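PDB 3I4G: SusD-like carbohydrate binding protein BF1063 from Bacteroides fragilis NCTC 9343, which probably binds carbohydrate at the bacterial outer membrane, as expected of a SusD-family protein involved in glycan capture. Local coordinates for residues Q237-P242 and K249-Y254; D46-H51 and T382-Y387; I255-L258 and G263-L266. All coordinates share one frame; numbering follows the deposited sequence.

Interaction 1 of 3, residues Q237-P242 and K249-Y254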
# COMPACT_ATOMS: atom_id res chain seq x y z
N GLN A 237 9.70 2.08 12.91
CA GLN A 237 9.43 0.63 12.87
C GLN A 237 8.15 0.24 13.59
O GLN A 237 7.39 -0.63 13.12
CB GLN A 237 10.59 -0.17 13.46
CG GLN A 237 11.87 -0.10 12.67
CD GLN A 237 12.93 -0.97 13.25
OE1 GLN A 237 13.59 -0.58 14.23
NE2 GLN A 237 13.16 -2.13 12.65
N GLU A 238 7.90 0.89 14.71
CA GLU A 238 6.77 0.57 15.57
C GLU A 238 5.44 0.95 15.00
O GLU A 238 4.42 0.47 15.49
CB GLU A 238 6.98 1.19 16.99
CG GLU A 238 8.02 0.38 17.78
CD GLU A 238 8.39 0.97 19.12
OE1 GLU A 238 7.88 2.02 19.49
OE2 GLU A 238 9.23 0.33 19.81
N LEU A 239 5.41 1.74 13.95
CA LEU A 239 4.17 2.00 13.22
C LEU A 239 3.58 0.75 12.62
O LEU A 239 2.38 0.72 12.37
CB LEU A 239 4.43 2.97 12.07
CG LEU A 239 4.84 4.39 12.46
CD1 LEU A 239 5.32 5.13 11.20
CD2 LEU A 239 3.70 5.11 13.17
N PHE A 240 4.41 -0.27 12.41
CA PHE A 240 4.02 -1.44 11.63
C PHE A 240 3.99 -2.69 12.43
O PHE A 240 3.94 -3.79 11.86
CB PHE A 240 4.97 -1.57 10.43
CG PHE A 240 5.17 -0.25 9.70
CD1 PHE A 240 4.22 0.22 8.83
CD2 PHE A 240 6.31 0.49 9.88
CE1 PHE A 240 4.37 1.41 8.20
CE2 PHE A 240 6.49 1.70 9.21
CZ PHE A 240 5.50 2.17 8.37
N TYR A 241 3.97 -2.57 13.76
CA TYR A 241 4.02 -3.72 14.67
C TYR A 241 2.71 -3.86 15.43
O TYR A 241 2.10 -2.85 15.78
CB TYR A 241 5.13 -3.58 15.69
CG TYR A 241 6.55 -3.55 15.21
CD1 TYR A 241 6.95 -4.01 13.96
CD2 TYR A 241 7.52 -3.12 16.09
CE1 TYR A 241 8.30 -4.00 13.59
CE2 TYR A 241 8.84 -3.12 15.75
CZ TYR A 241 9.22 -3.58 14.51
OH TYR A 241 10.58 -3.58 14.20
N PRO A 242 2.27 -5.09 15.70
CA PRO A 242 1.02 -5.24 16.44
C PRO A 242 1.04 -4.65 17.87
O PRO A 242 0.01 -4.11 18.31
CB PRO A 242 0.81 -6.77 16.46
CG PRO A 242 2.00 -7.39 16.01
CD PRO A 242 2.79 -6.37 15.23
N LYS A 249 -0.27 8.30 17.48
CA LYS A 249 -1.17 9.31 16.89
C LYS A 249 -0.94 9.48 15.40
O LYS A 249 -1.43 10.43 14.79
CB LYS A 249 -0.99 10.64 17.63
CG LYS A 249 -1.49 10.54 19.08
CD LYS A 249 -1.45 11.85 19.80
CE LYS A 249 -2.16 11.72 21.12
NZ LYS A 249 -2.19 13.06 21.75
N GLU A 250 -0.19 8.54 14.80
CA GLU A 250 0.13 8.64 13.36
C GLU A 250 -0.74 7.74 12.49
O GLU A 250 -1.16 8.15 11.39
CB GLU A 250 1.60 8.30 13.12
CG GLU A 250 1.98 8.24 11.64
CD GLU A 250 3.43 8.45 11.35
OE1 GLU A 250 4.21 8.69 12.28
OE2 GLU A 250 3.76 8.39 10.14
N ASN A 251 -1.04 6.54 12.95
CA ASN A 251 -1.80 5.57 12.17
C ASN A 251 -3.29 5.91 12.28
O ASN A 251 -3.94 5.60 13.25
CB ASN A 251 -1.51 4.14 12.62
CG ASN A 251 -0.11 3.68 12.23
OD1 ASN A 251 0.52 4.25 11.33
ND2 ASN A 251 0.39 2.66 12.94
N ILE A 252 -3.79 6.56 11.25
CA ILE A 252 -5.16 7.09 11.20
C ILE A 252 -6.16 5.99 10.88
O ILE A 252 -7.20 5.90 11.52
CB ILE A 252 -5.23 8.23 10.18
CG1 ILE A 252 -4.49 9.45 10.73
CG2 ILE A 252 -6.69 8.61 9.86
CD1 ILE A 252 -4.16 10.54 9.70
N PHE A 253 -5.85 5.18 9.87
CA PHE A 253 -6.70 4.06 9.45
C PHE A 253 -5.78 2.87 9.23
O PHE A 253 -4.74 3.01 8.59
CB PHE A 253 -7.55 4.40 8.22
CG PHE A 253 -8.58 3.36 7.89
CD1 PHE A 253 -9.66 3.15 8.72
CD2 PHE A 253 -8.48 2.58 6.75
CE1 PHE A 253 -10.57 2.13 8.45
CE2 PHE A 253 -9.42 1.58 6.48
CZ PHE A 253 -10.45 1.36 7.33
N TYR A 254 -6.16 1.70 9.69
CA TYR A 254 -5.31 0.52 9.66
C TYR A 254 -6.13 -0.74 9.74
O TYR A 254 -7.34 -0.71 10.10
CB TYR A 254 -4.31 0.58 10.83
CG TYR A 254 -4.94 0.87 12.17
CD1 TYR A 254 -5.60 -0.14 12.88
CD2 TYR A 254 -4.90 2.15 12.72
CE1 TYR A 254 -6.19 0.15 14.13
CE2 TYR A 254 -5.46 2.42 13.94
CZ TYR A 254 -6.09 1.43 14.64
OH TYR A 254 -6.68 1.73 15.88

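Interaction 2 of 3, residues D46-H51 and T382-Y387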
# COMPACT_ATOMS: atom_id res chain seq x y z
N ASP A 46 -9.04 -8.26 -0.40
CA ASP A 46 -9.51 -6.89 -0.21
C ASP A 46 -8.43 -5.95 -0.65
O ASP A 46 -7.27 -6.33 -0.67
CB ASP A 46 -9.79 -6.60 1.26
CG ASP A 46 -10.53 -5.32 1.43
OD1 ASP A 46 -11.68 -5.28 0.95
OD2 ASP A 46 -9.98 -4.34 2.00
N TRP A 47 -8.77 -4.70 -0.97
CA TRP A 47 -7.76 -3.70 -1.24
C TRP A 47 -6.81 -3.52 -0.06
O TRP A 47 -5.69 -3.02 -0.26
CB TRP A 47 -8.41 -2.35 -1.55
CG TRP A 47 -9.31 -2.42 -2.76
CD1 TRP A 47 -10.67 -2.49 -2.77
CD2 TRP A 47 -8.90 -2.52 -4.13
NE1 TRP A 47 -11.13 -2.60 -4.07
CE2 TRP A 47 -10.06 -2.61 -4.92
CE3 TRP A 47 -7.66 -2.46 -4.77
CZ2 TRP A 47 -10.00 -2.68 -6.30
CZ3 TRP A 47 -7.62 -2.51 -6.16
CH2 TRP A 47 -8.78 -2.64 -6.89
N TRP A 48 -7.22 -3.89 1.15
CA TRP A 48 -6.41 -3.70 2.34
C TRP A 48 -5.83 -4.98 2.91
O TRP A 48 -5.20 -4.93 3.95
CB TRP A 48 -7.20 -2.98 3.43
CG TRP A 48 -7.74 -1.66 2.98
CD1 TRP A 48 -7.13 -0.77 2.15
CD2 TRP A 48 -9.01 -1.06 3.33
NE1 TRP A 48 -7.92 0.33 1.98
CE2 TRP A 48 -9.08 0.17 2.67
CE3 TRP A 48 -10.07 -1.47 4.11
CZ2 TRP A 48 -10.18 1.00 2.78
CZ3 TRP A 48 -11.17 -0.65 4.21
CH2 TRP A 48 -11.23 0.56 3.54
N SER A 49 -6.07 -6.12 2.27
CA SER A 49 -5.49 -7.38 2.74
C SER A 49 -4.00 -7.40 2.43
O SER A 49 -3.48 -6.54 1.70
CB SER A 49 -6.18 -8.59 2.12
OG SER A 49 -5.79 -8.81 0.77
N TYR A 50 -3.26 -8.33 2.99
CA TYR A 50 -1.80 -8.25 2.77
C TYR A 50 -1.44 -8.44 1.30
O TYR A 50 -0.53 -7.79 0.80
CB TYR A 50 -0.99 -9.16 3.72
CG TYR A 50 -0.97 -10.64 3.48
CD1 TYR A 50 -0.21 -11.18 2.47
CD2 TYR A 50 -1.68 -11.52 4.28
CE1 TYR A 50 -0.14 -12.52 2.27
CE2 TYR A 50 -1.61 -12.89 4.05
CZ TYR A 50 -0.85 -13.37 3.08
OH TYR A 50 -0.82 -14.75 2.90
N HIS A 51 -2.11 -9.35 0.61
CA HIS A 51 -1.86 -9.53 -0.81
C HIS A 51 -2.52 -8.42 -1.62
O HIS A 51 -2.00 -8.02 -2.68
CB HIS A 51 -2.32 -10.91 -1.28
CG HIS A 51 -1.75 -11.38 -2.59
ND1 HIS A 51 -1.64 -10.59 -3.71
CD2 HIS A 51 -1.34 -12.60 -2.95
CE1 HIS A 51 -1.15 -11.31 -4.71
NE2 HIS A 51 -0.96 -12.55 -4.27
N THR A 382 -1.31 -3.42 9.93
CA THR A 382 -0.90 -2.84 8.64
C THR A 382 -1.61 -1.52 8.41
O THR A 382 -2.83 -1.50 8.09
CB THR A 382 -1.14 -3.81 7.48
OG1 THR A 382 -2.54 -4.07 7.37
CG2 THR A 382 -0.40 -5.12 7.73
N PRO A 383 -0.91 -0.39 8.58
CA PRO A 383 -1.55 0.89 8.30
C PRO A 383 -1.99 1.07 6.86
O PRO A 383 -1.32 0.59 5.93
CB PRO A 383 -0.43 1.89 8.62
CG PRO A 383 0.41 1.16 9.65
CD PRO A 383 0.45 -0.21 9.14
N VAL A 384 -3.13 1.76 6.71
CA VAL A 384 -3.69 2.12 5.42
C VAL A 384 -3.47 3.61 5.18
O VAL A 384 -3.10 4.04 4.09
CB VAL A 384 -5.18 1.75 5.37
CG1 VAL A 384 -5.76 2.17 4.05
CG2 VAL A 384 -5.36 0.24 5.54
N ILE A 385 -3.70 4.44 6.19
CA ILE A 385 -3.46 5.88 6.14
C ILE A 385 -2.63 6.28 7.34
O ILE A 385 -3.05 6.11 8.49
CB ILE A 385 -4.75 6.72 6.16
CG1 ILE A 385 -5.70 6.37 5.00
CG2 ILE A 385 -4.44 8.23 6.18
CD1 ILE A 385 -5.20 6.69 3.58
N ARG A 386 -1.44 6.80 7.07
CA ARG A 386 -0.54 7.35 8.08
C ARG A 386 -0.48 8.87 7.95
O ARG A 386 -0.52 9.44 6.86
CB ARG A 386 0.88 6.75 7.95
CG ARG A 386 0.92 5.28 8.13
CD ARG A 386 2.30 4.72 8.42
NE ARG A 386 3.30 4.76 7.35
CZ ARG A 386 4.34 5.59 7.28
NH1 ARG A 386 4.49 6.65 8.08
NH2 ARG A 386 5.24 5.39 6.33
N TYR A 387 -0.29 9.51 9.10
CA TYR A 387 -0.16 10.98 9.09
C TYR A 387 1.03 11.44 8.22
O TYR A 387 0.98 12.50 7.64
CB TYR A 387 -0.05 11.54 10.50
CG TYR A 387 -0.22 13.04 10.66
CD1 TYR A 387 -1.34 13.68 10.19
CD2 TYR A 387 0.75 13.80 11.32
CE1 TYR A 387 -1.51 15.03 10.38
CE2 TYR A 387 0.58 15.14 11.50
CZ TYR A 387 -0.54 15.74 11.04
OH TYR A 387 -0.74 17.11 11.25
O HOH W 1 -3.26 -6.00 5.51

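Interaction 3 of 3, residues I255-L258 and G263-L266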
# COMPACT_ATOMS: atom_id res chain seq x y z
N ILE A 255 -5.49 -1.87 9.44
CA ILE A 255 -6.07 -3.19 9.63
C ILE A 255 -5.33 -3.88 10.76
O ILE A 255 -4.10 -4.05 10.68
CB ILE A 255 -5.98 -4.05 8.35
CG1 ILE A 255 -6.43 -3.32 7.09
CG2 ILE A 255 -6.79 -5.31 8.59
CD1 ILE A 255 -7.86 -2.71 7.15
N GLN A 256 -6.06 -4.24 11.82
CA GLN A 256 -5.50 -4.95 12.93
C GLN A 256 -5.87 -6.42 12.81
O GLN A 256 -7.05 -6.74 12.66
CB GLN A 256 -6.01 -4.39 14.26
CG GLN A 256 -5.53 -5.18 15.45
CD GLN A 256 -5.93 -4.55 16.73
OE1 GLN A 256 -7.13 -4.53 17.08
NE2 GLN A 256 -4.97 -4.07 17.47
N TYR A 257 -4.89 -7.31 12.92
CA TYR A 257 -5.06 -8.75 12.92
C TYR A 257 -4.79 -9.27 14.33
O TYR A 257 -3.76 -8.96 14.91
CB TYR A 257 -4.11 -9.37 11.92
CG TYR A 257 -4.30 -8.94 10.50
CD1 TYR A 257 -3.65 -7.84 9.99
CD2 TYR A 257 -5.09 -9.68 9.63
CE1 TYR A 257 -3.82 -7.44 8.68
CE2 TYR A 257 -5.28 -9.31 8.32
CZ TYR A 257 -4.65 -8.20 7.86
OH TYR A 257 -4.80 -7.85 6.54
N LEU A 258 -5.72 -10.05 14.86
CA LEU A 258 -5.64 -10.67 16.18
C LEU A 258 -5.59 -12.15 15.97
O LEU A 258 -6.47 -12.75 15.32
CB LEU A 258 -6.82 -10.28 17.05
CG LEU A 258 -7.00 -8.80 17.37
CD1 LEU A 258 -8.23 -8.65 18.25
CD2 LEU A 258 -5.81 -8.18 18.06
N GLY A 263 -6.23 -13.95 12.03
CA GLY A 263 -4.79 -13.72 12.08
C GLY A 263 -4.28 -13.47 10.68
O GLY A 263 -4.90 -13.82 9.69
N THR A 264 -3.13 -12.84 10.59
CA THR A 264 -2.51 -12.62 9.29
C THR A 264 -1.55 -13.75 8.91
O THR A 264 -0.87 -14.31 9.75
CB THR A 264 -1.76 -11.27 9.19
OG1 THR A 264 -1.15 -11.22 7.89
CG2 THR A 264 -0.67 -11.08 10.30
N GLY A 265 -1.59 -14.14 7.64
CA GLY A 265 -0.63 -15.08 7.10
C GLY A 265 0.59 -14.42 6.48
O GLY A 265 1.41 -15.11 5.86
N LEU A 266 0.73 -13.10 6.62
CA LEU A 266 1.84 -12.39 6.03
C LEU A 266 3.18 -12.99 6.47
O LEU A 266 4.08 -13.14 5.64
CB LEU A 266 1.80 -10.88 6.32
CG LEU A 266 2.94 -10.06 5.74
CD1 LEU A 266 3.01 -10.15 4.19
CD2 LEU A 266 2.81 -8.62 6.22

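Interaction 1 of 3, residues Q237-P242 and K249-Y254
The carboxylate of Glu250 and the carboxamide of Asn251 both meet Leu239. Both leucine methyls lie over one face of the carboxylate: CD1 is 3.8 Å from Glu250 CD, and CD2 approaches Glu250 OE1 at 3.7 Å. The two side chains cross at about a right angle, so the isobutyl fork is laid on the flat acid group. Glu250 gets there with CG anti to its backbone N (chi1 174°) and an extended chain beyond. Behind the fork, Leu239 CB sits over the centre of one face of the Phe240 ring, 3.7 Å above its plane. The ring of Tyr254 has the carbonyl oxygen of Asn251 at its edge, in plane.

The polar link runs from Asn251 to the backbone. Its ND2 donates to Leu239 O at 2.8 Å, bent at the hydrogen (144°), and reaches a lone pair in the carbonyl plane. The acceptor stands 17° out of the amide plane, a modest tilt. ND2 also binds Gly245 O, in the loop joining the segments, whereas the buried OD1 has no polar partner in the model. Glu250 is held from beyond the contact by Arg420, Arg386 and the backbone N of Asn233, so its buried charge is probably well compensated.

A short 3-10 turn at 237-239 is thus clasped to strand 251-252 at Asn251. Just past Asn251, Ile252 and Phe253 both face Ile385 of strand 380-386, forming a classic beta bulge.

Interaction 2 of 3, residues D46-H51 and T382-Y387
Apolar CH-pi packing plus one water bridge joins Trp48, in the loop leading into helix 50-54, to Val384 and Thr382 of strand 380-386. The contact is buried, its centre about 6 Å from the centre of the chain in space. Val384 presents both methyls to the indole: CG2 sits over a face of the five-membered ring, 4.1 Å from its centroid and 21° off the normal, while CG1 lies 3.5 Å from Trp48 NE1. With CG1 anti to the valine N (chi1 178°) and CG2 anti to the carbonyl carbon, both branches come down on the same face, CG1 above NE1 and CG2 over the five-membered ring. Val384 and Trp48 cross at about a right angle.

The indole is held by its surroundings as well. NE1 is hydrogen-bonded to Tyr135 OH, Phe253 packs edge-to-face with the ring system, and Leu128 and Thr131 of helix 116-139 touch it. The backbone around Trp48 forms a type I turn from Asp46 to Ser49.

Beside the indole contact, a water donates to Trp48 O at 2.7 Å and is 2.8 Å from Thr382 OG1; the hydroxyl and the carbonyl oxygen are themselves too far apart to bond.

The polar and apolar roles are therefore separated. The valine end is apolar, methyls against the indole face, and probably rests on dispersion, the N-H being engaged by Tyr135. Between the two segments the Trp48 carbonyl oxygen is linked to Thr382 through a water, with no direct hydrogen bond.

Interaction 3 of 3, residues I255-L258 and G263-L266
Strand 254-257 ends at Tyr257, and the chain then loops back so that Thr264, at the start of an ST turn before helix 266-270, packs on the tyrosine ring. The backbones come closest at Tyr257 and Gly263, whose CA atoms are 5.0 Å apart.

The main touch is a CH-pi contact. Thr264 CB stands over one face of the Tyr257 ring, 3.8 Å from its centroid and 18° off the normal, displaced somewhat toward the rim. Its closest ring neighbours include CG, 3.7 Å from Thr264 CB, so the threonine sits over the root half of the ring rather than over the hydroxyl end. Tyr257 has CG anti to its carbonyl carbon and the ring turned so that this face meets the returning chain. Next to Thr264, the carbonyl carbon of Gly263 lies 4.0 Å from Tyr257 CD2, approaching obliquely, and the two side chains of Tyr257 and Thr264 cross at about a right angle.

The hydroxyl's hydrogen bond helps fix the rotation of the threonine. OG1 is anti to the backbone N (chi1 177°) and accepts from Leu266 N at 2.9 Å in a nearly straight bond (165°), while CG2 takes the position between backbone N and carbonyl carbon. Tyr50 of helix 50-54 touches this threonine too.

Between the backbones, Leu258 O and Gly263 N come within 3.5 Å without forming a hydrogen bond; Gly263 N instead binds Asp38 OD1. Tyr257 pairs with Gly380 and Thr264 with Ala378 through backbone hydrogen bonds.

This is a strand-to-helix connection, with an ST turn at Thr264 and Gly265 in the N-cap position of helix 266-270.

Overall arrangement
Interactions 1 and 3 follow each other along the chain, their segments adjoining at Tyr254 and Ile255, and both are nested inside the long loop closed by interaction 2. The centres lie 10 to 13 Å apart. Strand 380-386 is what they share: it pairs antiparallel with 254-257, Phe253 O probably bonds Val384 N, and Ile255 O probably bonds Thr382 N. A salt bridge from Glu250 to Arg386 ties interaction 1 to interaction 2, while Tyr50 packs against 264-266 and so joins interactions 2 and 3. Interaction 2 joins segment 46-51 to the two-stranded sheet of the SusD-family region, while interaction 1 ties the 237-242 turn to the chain leading into it.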